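Local coordinates for protein IclR family transcriptional regulator (Brucella abortus, PDB 5WHM) that probably represses transcription as an IclR-type regulator, binding DNA through an N-terminal winged helix-turn-helix domain and probably sensing an effector through its C-terminal domain, at residues Leu43-Ile48 / Gly79-Asp84; Leu98-Val103 / Lys226-Leu231; Asp113-Ala118 / Asp249-Arg254; Arg126-Tyr131 / Gly148-Leu153; Tyr205-Gly210 / Leu242-Leu247. All coordinates share one frame; numbering follows the deposited sequence.

Contact 1. Residues Leu43-Ile48 / Gly79-Asp84; sequences LGNQEI and GLYQLD
In the winged helix-turn-helix domain, L43 and Y81 join the residues leading into helix 45-52 to the second wing strand, 81-83. The two pair as a single antiparallel, hydrogen-bonded bridge. L43 N gives to Y81 O at 3.1 Å, within the carbonyl plane, and Y81 N gives to L43 O at 2.8 Å, this time from above the carbonyl plane by 35°. That same oxygen sits at the edge of the tyrosine ring, 3.3 Å from Y81 CD2.

A chi1 of -52° sets CG of Y81 beside the backbone N and directs the ring to the start of the helix, at N45. There N45 ND2 comes up to Y81 OH in the plane of the ring, a weak bond of 3.1 Å with the amide turned 53° from the ring. The stronger polar partner of N45 is T63 of helix 56-69, which bonds N45 OD1 and so ties the amide to the second helix of the motif.

G44 is the N-cap of the helix. Having no side chain, it lets L80 CD2 settle 3.5 Å from G44 CA. E47, at N3, turns its carboxylate back on the amide of the N-cap, with G44 N to E47 OE2 at 3.0 Å. A water bridges the two segments, accepting from N45 N at 2.8 Å and donating to G79 O at 3.2 Å.

The whole is a single bridge from the residues before the first helix of the motif to the two-stranded wing, as in winged helix-turn-helix domains.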
# COMPACT_ATOMS: atom_id res chain seq x y z
N LEU C 43 5.88 -1.86 -17.72
CA LEU C 43 6.28 -3.13 -18.29
C LEU C 43 5.26 -3.57 -19.34
O LEU C 43 4.05 -3.38 -19.17
CB LEU C 43 6.40 -4.21 -17.22
CG LEU C 43 7.38 -3.97 -16.07
CD1 LEU C 43 7.18 -5.01 -15.00
CD2 LEU C 43 8.80 -3.98 -16.60
N GLY C 44 5.77 -4.19 -20.40
CA GLY C 44 4.94 -4.86 -21.38
C GLY C 44 4.92 -6.38 -21.19
O GLY C 44 5.63 -6.93 -20.36
N ASN C 45 4.09 -7.05 -22.00
CA ASN C 45 3.91 -8.49 -21.85
C ASN C 45 5.23 -9.25 -21.99
O ASN C 45 5.49 -10.20 -21.25
CB ASN C 45 2.86 -9.01 -22.86
CG ASN C 45 1.38 -8.66 -22.45
OD1 ASN C 45 0.98 -8.83 -21.29
ND2 ASN C 45 0.58 -8.20 -23.40
N GLN C 46 6.11 -8.83 -22.91
CA GLN C 46 7.34 -9.58 -23.13
C GLN C 46 8.31 -9.44 -21.96
O GLN C 46 8.98 -10.42 -21.58
CB GLN C 46 8.02 -9.16 -24.43
CG GLN C 46 9.23 -10.05 -24.80
CD GLN C 46 8.82 -11.50 -25.14
OE1 GLN C 46 8.38 -11.80 -26.26
NE2 GLN C 46 8.99 -12.41 -24.17
N GLU C 47 8.44 -8.24 -21.39
CA GLU C 47 9.25 -8.09 -20.18
C GLU C 47 8.70 -8.95 -19.05
O GLU C 47 9.46 -9.54 -18.28
CB GLU C 47 9.30 -6.63 -19.73
CG GLU C 47 10.11 -5.69 -20.61
CD GLU C 47 9.76 -4.22 -20.37
OE1 GLU C 47 10.56 -3.52 -19.70
OE2 GLU C 47 8.68 -3.78 -20.84
N ILE C 48 7.38 -9.01 -18.92
CA ILE C 48 6.78 -9.78 -17.84
C ILE C 48 6.99 -11.28 -18.07
O ILE C 48 7.25 -12.03 -17.12
CB ILE C 48 5.29 -9.41 -17.67
CG1 ILE C 48 5.18 -7.95 -17.19
CG2 ILE C 48 4.60 -10.34 -16.67
CD1 ILE C 48 3.78 -7.38 -17.29
N GLY C 79 0.66 0.27 -25.34
CA GLY C 79 0.36 -1.06 -24.87
C GLY C 79 1.05 -1.45 -23.57
O GLY C 79 0.83 -2.58 -23.09
N LEU C 80 1.84 -0.57 -22.96
CA LEU C 80 2.55 -0.89 -21.72
C LEU C 80 1.64 -0.75 -20.51
O LEU C 80 0.68 0.02 -20.51
CB LEU C 80 3.78 0.01 -21.58
CG LEU C 80 4.74 -0.18 -22.75
CD1 LEU C 80 5.96 0.75 -22.69
CD2 LEU C 80 5.18 -1.65 -22.86
N TYR C 81 1.96 -1.51 -19.45
CA TYR C 81 1.17 -1.55 -18.22
C TYR C 81 1.87 -0.83 -17.07
O TYR C 81 3.10 -0.78 -16.99
CB TYR C 81 0.89 -2.98 -17.77
CG TYR C 81 0.29 -3.83 -18.87
CD1 TYR C 81 -1.09 -3.78 -19.15
CD2 TYR C 81 1.09 -4.63 -19.66
CE1 TYR C 81 -1.65 -4.57 -20.20
CE2 TYR C 81 0.56 -5.40 -20.70
CZ TYR C 81 -0.80 -5.36 -20.96
OH TYR C 81 -1.28 -6.12 -22.00
N GLN C 82 1.05 -0.35 -16.13
CA GLN C 82 1.49 0.15 -14.83
C GLN C 82 0.49 -0.31 -13.79
O GLN C 82 -0.69 -0.55 -14.12
CB GLN C 82 1.59 1.68 -14.80
CG GLN C 82 2.55 2.26 -15.74
CD GLN C 82 2.75 3.73 -15.44
OE1 GLN C 82 1.81 4.52 -15.49
NE2 GLN C 82 3.98 4.10 -15.09
N LEU C 83 0.95 -0.41 -12.54
CA LEU C 83 0.03 -0.69 -11.43
C LEU C 83 -1.02 0.43 -11.36
O LEU C 83 -0.71 1.60 -11.59
CB LEU C 83 0.77 -0.75 -10.09
CG LEU C 83 1.77 -1.93 -9.96
CD1 LEU C 83 2.56 -1.78 -8.65
CD2 LEU C 83 1.02 -3.26 -10.01
N ASP C 84 -2.25 0.07 -10.97
CA ASP C 84 -3.30 1.07 -10.88
C ASP C 84 -3.94 1.06 -9.49
O ASP C 84 -3.61 0.24 -8.62
CB ASP C 84 -4.35 0.85 -12.00
CG ASP C 84 -5.14 2.13 -12.35
OD1 ASP C 84 -4.95 3.22 -11.74
OD2 ASP C 84 -5.97 2.03 -13.28
O HOH W 1 2.53 -5.26 -23.50

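Contact 2. Residues Leu98-Val103 / Lys226-Leu231; sequences LMIRTV and KQYGVL
Y228 slots its ring between L98 and I100, and apolar contact carries most of this interface. L98 CD2 meets the ring at its edge, near the ring plane, 3.7 Å from Y228 CE1. I100 approaches obliquely on the CE2 side, its CB 4.0 Å from Y228 CE2. In both pairs the side chains run past one another in opposite directions. I100 puts CG1 trans to its backbone N (chi1 -172°), which carries the delta carbon beyond the tyrosine to L231; there I100 CD1 and L231 CD1 meet tip to tip at 3.6 Å.

The polar side is looser. Y228 OH lies 3.5 Å from I100 N, a van der Waals approach to the backbone of the turn.

Backbone bonds shape that turn. R101 N reaches L98 O at 3.0 Å, closing a type I turn, and M99 O accepts from both T102 N and T102 OG1, the hydroxyl at 3.0 Å.

L98 and L231 both rest on L132 of strand 128-135, while I100 also packs on M121 of strand 118-125. Next to them the Y228 ring meets that of H225, from strand 216-225, and touches R73 of the second subunit. The start of helix 101-115 is thereby seated on the sheet beside the turn that leads into strand 229-238.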
# COMPACT_ATOMS: atom_id res chain seq x y z
N LEU C 98 -1.19 -0.73 11.52
CA LEU C 98 -1.20 -1.85 12.46
C LEU C 98 -1.33 -1.34 13.89
O LEU C 98 -0.71 -0.33 14.25
CB LEU C 98 0.08 -2.67 12.33
CG LEU C 98 0.23 -3.34 10.98
CD1 LEU C 98 1.66 -3.90 10.89
CD2 LEU C 98 -0.80 -4.46 10.85
N MSE C 99 -2.11 -2.02 14.71
CA MSE C 99 -2.35 -1.48 16.05
C MSE C 99 -1.09 -1.47 16.94
O MSE C 99 -1.01 -0.70 17.92
CB MSE C 99 -3.49 -2.25 16.73
CG MSE C 99 -4.89 -1.89 16.21
SE MSE C 99 -5.36 0.03 16.38
CE MSE C 99 -5.10 0.24 18.30
N ILE C 100 -0.09 -2.29 16.60
CA ILE C 100 1.14 -2.26 17.38
C ILE C 100 1.81 -0.89 17.31
O ILE C 100 2.54 -0.52 18.23
CB ILE C 100 2.11 -3.39 16.92
CG1 ILE C 100 3.30 -3.45 17.89
CG2 ILE C 100 2.58 -3.16 15.49
CD1 ILE C 100 3.97 -4.77 17.94
N ARG C 101 1.51 -0.10 16.26
CA ARG C 101 2.05 1.26 16.18
C ARG C 101 1.68 2.10 17.39
O ARG C 101 2.43 3.01 17.74
CB ARG C 101 1.57 2.00 14.93
CG ARG C 101 2.08 1.46 13.60
CD ARG C 101 1.44 2.28 12.44
NE ARG C 101 1.86 3.66 12.59
CZ ARG C 101 1.16 4.73 12.22
NH1 ARG C 101 -0.05 4.60 11.64
NH2 ARG C 101 1.66 5.93 12.45
N THR C 102 0.52 1.88 18.00
CA THR C 102 0.18 2.74 19.13
C THR C 102 1.07 2.48 20.34
O THR C 102 1.20 3.36 21.20
CB THR C 102 -1.29 2.58 19.54
OG1 THR C 102 -1.49 1.29 20.13
CG2 THR C 102 -2.23 2.75 18.29
N VAL C 103 1.67 1.30 20.45
CA VAL C 103 2.67 1.05 21.49
C VAL C 103 4.06 1.41 21.00
O VAL C 103 4.83 2.05 21.72
CB VAL C 103 2.60 -0.43 21.91
CG1 VAL C 103 3.81 -0.80 22.76
CG2 VAL C 103 1.30 -0.70 22.65
N LYS C 226 3.78 -13.29 18.42
CA LYS C 226 2.91 -14.44 18.14
C LYS C 226 2.02 -14.20 16.93
O LYS C 226 1.75 -15.14 16.17
CB LYS C 226 2.07 -14.76 19.38
CG LYS C 226 1.41 -13.52 19.99
CD LYS C 226 0.83 -13.78 21.39
CE LYS C 226 -0.43 -14.64 21.34
NZ LYS C 226 -1.40 -14.26 22.41
N GLN C 227 1.58 -12.96 16.71
CA GLN C 227 0.66 -12.67 15.62
C GLN C 227 1.38 -12.20 14.37
O GLN C 227 1.13 -12.71 13.27
CB GLN C 227 -0.36 -11.60 16.05
CG GLN C 227 -0.55 -11.47 17.57
CD GLN C 227 -1.37 -12.59 18.18
OE1 GLN C 227 -1.57 -13.65 17.58
NE2 GLN C 227 -1.87 -12.36 19.40
N TYR C 228 2.29 -11.23 14.50
CA TYR C 228 2.92 -10.64 13.34
C TYR C 228 4.15 -11.42 12.87
O TYR C 228 4.69 -11.09 11.80
CB TYR C 228 3.32 -9.19 13.62
CG TYR C 228 2.21 -8.24 14.06
CD1 TYR C 228 1.40 -7.59 13.13
CD2 TYR C 228 2.01 -7.95 15.40
CE1 TYR C 228 0.39 -6.68 13.55
CE2 TYR C 228 1.02 -7.06 15.82
CZ TYR C 228 0.21 -6.42 14.91
OH TYR C 228 -0.75 -5.53 15.36
N GLY C 229 4.62 -12.40 13.62
CA GLY C 229 5.87 -13.07 13.28
C GLY C 229 7.07 -12.33 13.84
O GLY C 229 7.00 -11.79 14.95
N VAL C 230 8.17 -12.28 13.09
CA VAL C 230 9.36 -11.56 13.52
C VAL C 230 9.24 -10.11 13.05
O VAL C 230 9.26 -9.83 11.85
CB VAL C 230 10.64 -12.21 12.99
CG1 VAL C 230 11.87 -11.57 13.64
CG2 VAL C 230 10.62 -13.70 13.28
N LEU C 231 9.08 -9.18 13.99
CA LEU C 231 9.23 -7.77 13.67
C LEU C 231 10.66 -7.35 13.99
O LEU C 231 11.32 -7.94 14.84
CB LEU C 231 8.26 -6.90 14.48
CG LEU C 231 6.78 -7.17 14.33
CD1 LEU C 231 6.00 -6.36 15.38
CD2 LEU C 231 6.34 -6.81 12.90

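Contact 3. Residues Asp113-Ala118 / Asp249-Arg254; sequences DYAKAA and DDIGPR
Y114 and R254 are brought face to face by two torsions. Y114 swings its ring away from its backbone N (chi1 169°), outward from helix 101-115 toward helix 244-265. R254 bends at chi3 (105°), and its guanidinium is laid flat over that ring. The planes are only 8° apart, and R254 CZ stands 3.3 Å from the ring centroid, a parallel cation-pi stack. The two side chains cross at about a right angle; R254 NE covers the CD2-CE2 side of the ring and R254 NH2 the CD1-CE1 side.

The acid D250 joins the pair from the phenol end. It comes in at the ring edge, its carboxylate steeply inclined to the ring, and D250 OD2 accepts from Y114 OH. The modelled separation of 2.4 Å is very short, so its exact value is doubtful. The other oxygen, D250 OD1, uses its syn lone pair to take R254 NH1 at 3.0 Å in a salt bridge within the helix. D250 thus holds R254 by the salt bridge and, if the short contact to Y114 OH is real, links both stacking partners.

Next to this polar cluster the contact turns apolar: I251 CD1 sits 3.8 Å from Y114 CE2, at the ring edge, and 3.7 Å from A115 CB.

D250 and I251 belong to a wider pi-type turn just before the kink at P253. A115 and I251 both rest on C235 of strand 229-238, so the end of helix 101-115 and helix 244-265 pack together over that strand of the central sheet.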
# COMPACT_ATOMS: atom_id res chain seq x y z
N ASP C 113 14.44 10.76 18.64
CA ASP C 113 14.79 12.10 19.12
C ASP C 113 16.14 12.08 19.81
O ASP C 113 16.99 12.94 19.56
CB ASP C 113 13.73 12.64 20.09
CG ASP C 113 12.40 12.99 19.41
OD1 ASP C 113 12.30 13.03 18.15
OD2 ASP C 113 11.43 13.22 20.17
N TYR C 114 16.37 11.09 20.69
CA TYR C 114 17.65 10.98 21.37
C TYR C 114 18.79 10.77 20.38
O TYR C 114 19.86 11.38 20.52
CB TYR C 114 17.63 9.83 22.37
CG TYR C 114 19.03 9.54 22.86
CD1 TYR C 114 19.66 10.40 23.76
CD2 TYR C 114 19.75 8.44 22.38
CE1 TYR C 114 20.95 10.15 24.21
CE2 TYR C 114 21.06 8.20 22.81
CZ TYR C 114 21.64 9.06 23.73
OH TYR C 114 22.91 8.82 24.16
N ALA C 115 18.60 9.91 19.39
CA ALA C 115 19.69 9.54 18.49
C ALA C 115 19.84 10.49 17.32
O ALA C 115 20.82 10.35 16.56
CB ALA C 115 19.48 8.12 17.96
N LYS C 116 18.88 11.40 17.13
CA LYS C 116 18.80 12.27 15.95
C LYS C 116 18.89 11.46 14.66
O LYS C 116 19.58 11.83 13.70
CB LYS C 116 19.88 13.37 16.01
CG LYS C 116 19.86 14.15 17.32
CD LYS C 116 20.68 15.43 17.24
CE LYS C 116 20.54 16.26 18.51
NZ LYS C 116 19.11 16.53 18.84
N ALA C 117 18.17 10.35 14.63
CA ALA C 117 18.25 9.44 13.50
C ALA C 117 16.91 8.71 13.34
O ALA C 117 16.11 8.63 14.27
CB ALA C 117 19.39 8.44 13.68
N ALA C 118 16.70 8.14 12.16
CA ALA C 118 15.45 7.45 11.87
C ALA C 118 15.35 6.08 12.57
O ALA C 118 16.31 5.30 12.59
CB ALA C 118 15.29 7.27 10.36
N ASP C 249 27.82 0.85 21.81
CA ASP C 249 27.83 1.20 23.22
C ASP C 249 26.57 1.92 23.69
O ASP C 249 26.27 1.92 24.89
CB ASP C 249 29.02 2.11 23.52
CG ASP C 249 30.38 1.40 23.37
OD1 ASP C 249 30.43 0.19 23.02
OD2 ASP C 249 31.39 2.09 23.62
N ASP C 250 25.84 2.56 22.78
CA ASP C 250 24.78 3.48 23.18
C ASP C 250 23.47 3.11 22.47
O ASP C 250 22.50 2.68 23.11
CB ASP C 250 25.20 4.94 22.87
CG ASP C 250 24.20 6.00 23.39
OD1 ASP C 250 23.32 5.64 24.20
OD2 ASP C 250 24.32 7.19 23.02
N ILE C 251 23.42 3.25 21.15
CA ILE C 251 22.13 3.08 20.46
C ILE C 251 21.66 1.62 20.53
O ILE C 251 20.47 1.34 20.77
CB ILE C 251 22.22 3.57 19.01
CG1 ILE C 251 22.62 5.05 18.95
CG2 ILE C 251 20.84 3.40 18.28
CD1 ILE C 251 21.82 5.93 19.87
N GLY C 252 22.56 0.68 20.26
CA GLY C 252 22.20 -0.72 20.26
C GLY C 252 21.55 -1.17 21.57
O GLY C 252 20.43 -1.70 21.57
N PRO C 253 22.24 -0.96 22.71
CA PRO C 253 21.62 -1.24 24.02
C PRO C 253 20.29 -0.52 24.24
O PRO C 253 19.33 -1.13 24.72
CB PRO C 253 22.71 -0.81 25.01
CG PRO C 253 23.98 -1.11 24.29
CD PRO C 253 23.70 -0.73 22.85
N ARG C 254 20.20 0.77 23.89
CA ARG C 254 18.91 1.45 23.99
C ARG C 254 17.85 0.81 23.10
O ARG C 254 16.67 0.77 23.46
CB ARG C 254 19.06 2.93 23.62
CG ARG C 254 19.88 3.71 24.59
CD ARG C 254 20.21 5.05 24.00
NE ARG C 254 19.41 6.08 24.62
CZ ARG C 254 19.87 6.91 25.55
NH1 ARG C 254 21.13 6.84 25.94
NH2 ARG C 254 19.06 7.82 26.06

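Contact 4. Residues Arg126-Tyr131 / Gly148-Leu153; sequences RLSMVY and GSTLPL
V130 and T150 stand side by side and point the same way on an antiparallel pair of neighbouring strands, joined by a long connection, at the border of the GAF-like sheet. The axes of 128-131 and 150-152 run at 155° to one another. T150 has chi1 at 60°, which leaves its CG2 trans to the carbonyl carbon and 3.8 Å from V130 CG2. This face is turned to the second subunit, whose I85 lies on V130 and whose R89 lies on T150.

The other face belongs to M129 and L151. The selenomethionine M129 bends at chi2 (-53°) and crosses L153 at about a right angle, its SE 3.5 Å from L153 CD1. L151 leans instead toward Y131, meeting it obliquely: L151 CD1 is 3.5 Å from Y131 CE1 and as near to the hydroxyl, which N234 ND2 bonds from strand 229-238. V158 of helix 157-165 covers both M129 and L151. A bound acetate, probably from the crystallisation liquor, lies about 4 Å from the side chain of L151, on which W212 also packs; the acetate may mark a pocket.

Between the faces run the backbone bonds. M129 N reaches L151 O at 2.8 Å. Further along, Y131 N gives to S149 O and G148 N to Y131 O. M129 O receives L151 N at 2.9 Å and, close beside it, a CA-H...O contact from T150 CA at 3.0 Å.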
# COMPACT_ATOMS: atom_id res chain seq x y z
N ARG C 126 9.52 -12.34 1.35
CA ARG C 126 10.43 -13.12 0.51
C ARG C 126 11.88 -12.81 0.88
O ARG C 126 12.31 -13.16 1.98
CB ARG C 126 10.19 -12.89 -0.99
CG ARG C 126 8.92 -13.54 -1.46
CD ARG C 126 8.91 -13.74 -2.96
NE ARG C 126 7.57 -14.10 -3.37
CZ ARG C 126 7.21 -14.34 -4.62
NH1 ARG C 126 8.09 -14.25 -5.62
NH2 ARG C 126 5.96 -14.67 -4.87
N LEU C 127 12.63 -12.15 -0.01
CA LEU C 127 14.03 -11.85 0.26
C LEU C 127 14.27 -10.37 0.57
O LEU C 127 15.39 -9.88 0.40
CB LEU C 127 14.90 -12.31 -0.92
CG LEU C 127 14.80 -13.81 -1.29
CD1 LEU C 127 15.46 -14.14 -2.65
CD2 LEU C 127 15.40 -14.68 -0.20
N SER C 128 13.24 -9.65 1.03
CA SER C 128 13.35 -8.25 1.38
C SER C 128 12.72 -7.98 2.75
O SER C 128 11.89 -8.76 3.24
CB SER C 128 12.68 -7.35 0.32
OG SER C 128 13.32 -7.46 -0.95
N MSE C 129 13.14 -6.89 3.37
CA MSE C 129 12.50 -6.33 4.57
C MSE C 129 11.62 -5.18 4.12
O MSE C 129 12.05 -4.35 3.33
CB MSE C 129 13.56 -5.85 5.58
CG MSE C 129 14.48 -6.97 6.14
SE MSE C 129 13.50 -8.50 6.89
CE MSE C 129 12.72 -7.61 8.43
N VAL C 130 10.37 -5.15 4.58
CA VAL C 130 9.39 -4.13 4.21
C VAL C 130 9.19 -3.22 5.42
O VAL C 130 8.82 -3.69 6.49
CB VAL C 130 8.05 -4.78 3.80
CG1 VAL C 130 7.07 -3.71 3.33
CG2 VAL C 130 8.28 -5.85 2.71
N TYR C 131 9.35 -1.92 5.22
CA TYR C 131 9.12 -0.95 6.30
C TYR C 131 7.61 -0.79 6.59
O TYR C 131 6.85 -0.37 5.71
CB TYR C 131 9.72 0.39 5.89
CG TYR C 131 11.18 0.58 6.28
CD1 TYR C 131 11.97 -0.48 6.71
CD2 TYR C 131 11.73 1.85 6.29
CE1 TYR C 131 13.30 -0.27 7.10
CE2 TYR C 131 13.03 2.06 6.67
CZ TYR C 131 13.82 1.01 7.06
OH TYR C 131 15.12 1.29 7.45
N GLY C 148 6.24 0.69 3.24
CA GLY C 148 6.19 -0.28 2.16
C GLY C 148 7.42 -0.32 1.27
O GLY C 148 7.49 -1.19 0.41
N SER C 149 8.38 0.60 1.43
CA SER C 149 9.67 0.47 0.77
C SER C 149 10.39 -0.74 1.36
O SER C 149 10.09 -1.18 2.47
CB SER C 149 10.54 1.72 0.96
OG SER C 149 10.81 1.92 2.34
N THR C 150 11.38 -1.24 0.63
CA THR C 150 12.06 -2.46 1.03
C THR C 150 13.57 -2.26 1.11
O THR C 150 14.13 -1.34 0.50
CB THR C 150 11.77 -3.61 0.07
OG1 THR C 150 12.22 -3.24 -1.23
CG2 THR C 150 10.23 -3.93 0.03
N LEU C 151 14.22 -3.15 1.84
CA LEU C 151 15.66 -3.30 1.91
C LEU C 151 16.02 -4.75 1.64
O LEU C 151 15.31 -5.65 2.09
CB LEU C 151 16.22 -2.91 3.29
CG LEU C 151 16.19 -1.42 3.61
CD1 LEU C 151 16.04 -1.15 5.09
CD2 LEU C 151 17.48 -0.84 3.17
N PRO C 152 17.14 -5.00 0.96
CA PRO C 152 17.59 -6.39 0.79
C PRO C 152 17.92 -7.03 2.13
O PRO C 152 18.33 -6.37 3.09
CB PRO C 152 18.85 -6.26 -0.09
CG PRO C 152 19.36 -4.85 0.21
CD PRO C 152 18.09 -4.03 0.39
N LEU C 153 17.77 -8.35 2.17
CA LEU C 153 17.93 -9.11 3.41
C LEU C 153 19.37 -9.11 3.91
O LEU C 153 19.63 -8.80 5.08
CB LEU C 153 17.44 -10.54 3.17
CG LEU C 153 16.59 -11.26 4.21
CD1 LEU C 153 15.46 -10.36 4.61
CD2 LEU C 153 16.07 -12.61 3.68

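Contact 5. Residues Tyr205-Gly210 / Leu242-Leu247; sequences YCLSIG and LPREKL
Strand 206-209 runs past the first turn of helix 244-265 with L207 CA and L247 CA 8.0 Å apart and I209 CA and R244 CA closer, at 6.8 Å. It is a helix-on-sheet contact of the GAF-like alpha/beta domain, at the outermost strand on this border of the sheet within the chain. P243 is the N-cap, and L247 N closes the first turn on P243 O at 3.1 Å.

L207 and I209 project from the strand toward the helix, and L247 faces back to meet both. L207 CD2 packs obliquely at 4.0 Å from L247 CB, while I209 and L247 pass in opposite directions with I209 CD1 3.8 Å from L247 CD1.

R244 roofs this apolar patch. Its chain runs out extended and then bends at chi3 (-65°), which lays the guanidinium over the flank of I209 and brings NH1 to L207. One face of the group lies on I209, about at right angles to that side chain, with I209 CG1 3.6 Å from R244 NH2. The charge is met by E248, one turn further along the helix, which forms a salt bridge with R244 NH1. That same nitrogen rests obliquely on the leucine, with R244 NH1 3.4 Å from L207 CD1.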
# COMPACT_ATOMS: atom_id res chain seq x y z
N TYR C 205 22.06 -7.52 19.14
CA TYR C 205 21.67 -6.73 17.99
C TYR C 205 22.47 -7.18 16.78
O TYR C 205 23.43 -7.97 16.90
CB TYR C 205 21.90 -5.23 18.25
CG TYR C 205 23.35 -4.93 18.65
CD1 TYR C 205 24.38 -4.98 17.72
CD2 TYR C 205 23.67 -4.61 19.95
CE1 TYR C 205 25.76 -4.73 18.12
CE2 TYR C 205 24.99 -4.35 20.35
CZ TYR C 205 26.01 -4.40 19.42
OH TYR C 205 27.31 -4.14 19.82
N CYS C 206 22.10 -6.64 15.62
CA CYS C 206 22.86 -6.77 14.38
C CYS C 206 23.20 -5.39 13.86
O CYS C 206 22.36 -4.49 13.89
CB CYS C 206 22.06 -7.53 13.28
SG CYS C 206 21.95 -9.31 13.61
N LEU C 207 24.41 -5.23 13.33
CA LEU C 207 24.84 -3.99 12.69
C LEU C 207 24.89 -4.14 11.18
O LEU C 207 25.06 -5.23 10.63
CB LEU C 207 26.25 -3.59 13.16
CG LEU C 207 26.48 -3.47 14.66
CD1 LEU C 207 27.98 -3.32 15.06
CD2 LEU C 207 25.68 -2.28 15.14
N SER C 208 24.79 -2.99 10.51
CA SER C 208 25.24 -2.85 9.13
C SER C 208 26.03 -1.56 9.05
O SER C 208 25.45 -0.48 8.92
CB SER C 208 24.08 -2.83 8.14
OG SER C 208 24.61 -2.68 6.83
N ILE C 209 27.36 -1.66 9.16
CA ILE C 209 28.25 -0.50 9.09
C ILE C 209 28.62 -0.31 7.63
O ILE C 209 29.63 -0.84 7.14
CB ILE C 209 29.47 -0.67 9.99
CG1 ILE C 209 29.05 -0.96 11.43
CG2 ILE C 209 30.37 0.57 9.90
CD1 ILE C 209 28.10 0.08 12.00
N GLY C 210 27.80 0.48 6.92
CA GLY C 210 28.02 0.76 5.51
C GLY C 210 27.89 -0.44 4.59
O GLY C 210 28.41 -0.41 3.47
N LEU C 242 26.61 8.38 13.19
CA LEU C 242 26.41 7.15 13.96
C LEU C 242 27.59 6.22 13.74
O LEU C 242 27.49 5.23 13.01
CB LEU C 242 25.11 6.45 13.56
CG LEU C 242 23.80 7.19 13.83
CD1 LEU C 242 22.64 6.48 13.16
CD2 LEU C 242 23.57 7.29 15.33
N PRO C 243 28.75 6.52 14.33
CA PRO C 243 29.87 5.58 14.24
C PRO C 243 29.55 4.25 14.89
O PRO C 243 28.65 4.14 15.74
CB PRO C 243 30.99 6.31 15.01
CG PRO C 243 30.61 7.75 14.94
CD PRO C 243 29.13 7.78 14.99
N ARG C 244 30.32 3.22 14.50
CA ARG C 244 30.19 1.89 15.10
C ARG C 244 30.16 1.96 16.63
O ARG C 244 29.30 1.35 17.27
CB ARG C 244 31.34 1.00 14.62
CG ARG C 244 31.59 -0.23 15.48
CD ARG C 244 32.76 -1.07 14.96
NE ARG C 244 32.50 -1.66 13.64
CZ ARG C 244 31.84 -2.80 13.43
NH1 ARG C 244 31.36 -3.49 14.45
NH2 ARG C 244 31.69 -3.25 12.19
N GLU C 245 31.07 2.73 17.22
CA GLU C 245 31.17 2.81 18.67
C GLU C 245 29.88 3.36 19.31
O GLU C 245 29.41 2.84 20.33
CB GLU C 245 32.36 3.67 19.07
CG GLU C 245 32.36 4.03 20.54
CD GLU C 245 33.69 4.63 21.00
OE1 GLU C 245 34.58 4.81 20.14
OE2 GLU C 245 33.82 4.91 22.21
N LYS C 246 29.29 4.40 18.72
CA LYS C 246 28.01 4.89 19.22
C LYS C 246 26.91 3.82 19.10
O LYS C 246 26.07 3.67 20.00
CB LYS C 246 27.60 6.15 18.46
CG LYS C 246 26.43 6.90 19.08
CD LYS C 246 26.24 8.26 18.42
CE LYS C 246 25.46 9.23 19.32
NZ LYS C 246 26.02 9.32 20.70
N LEU C 247 26.89 3.07 18.00
CA LEU C 247 25.86 2.05 17.86
C LEU C 247 26.06 0.90 18.84
O LEU C 247 25.09 0.40 19.42
CB LEU C 247 25.82 1.53 16.42
CG LEU C 247 25.38 2.58 15.38
CD1 LEU C 247 25.48 2.06 13.97
CD2 LEU C 247 23.97 3.11 15.64

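In the fold
Contact 1 lies in the DNA-binding domain, its centre 35 to 43 Å from those of contacts 2, 3 and 5 and 23 Å from that of contact 4. The other four belong to the C-terminal domain. Contacts 3 and 5 share helix 244-265, with centres 10 Å apart, and touch: A117 packs on L242, and I251 N is probably bonded to K246 O. Contacts 2 and 3 use the two ends of helix 101-115. Contacts 2, 4 and 5 meet one sheet at different strands. Contact 4, nearest the chain centre, lies beside the bound acetate. Contacts 1, 2 and 4 also touch the second subunit, so both domains take part in the dimer.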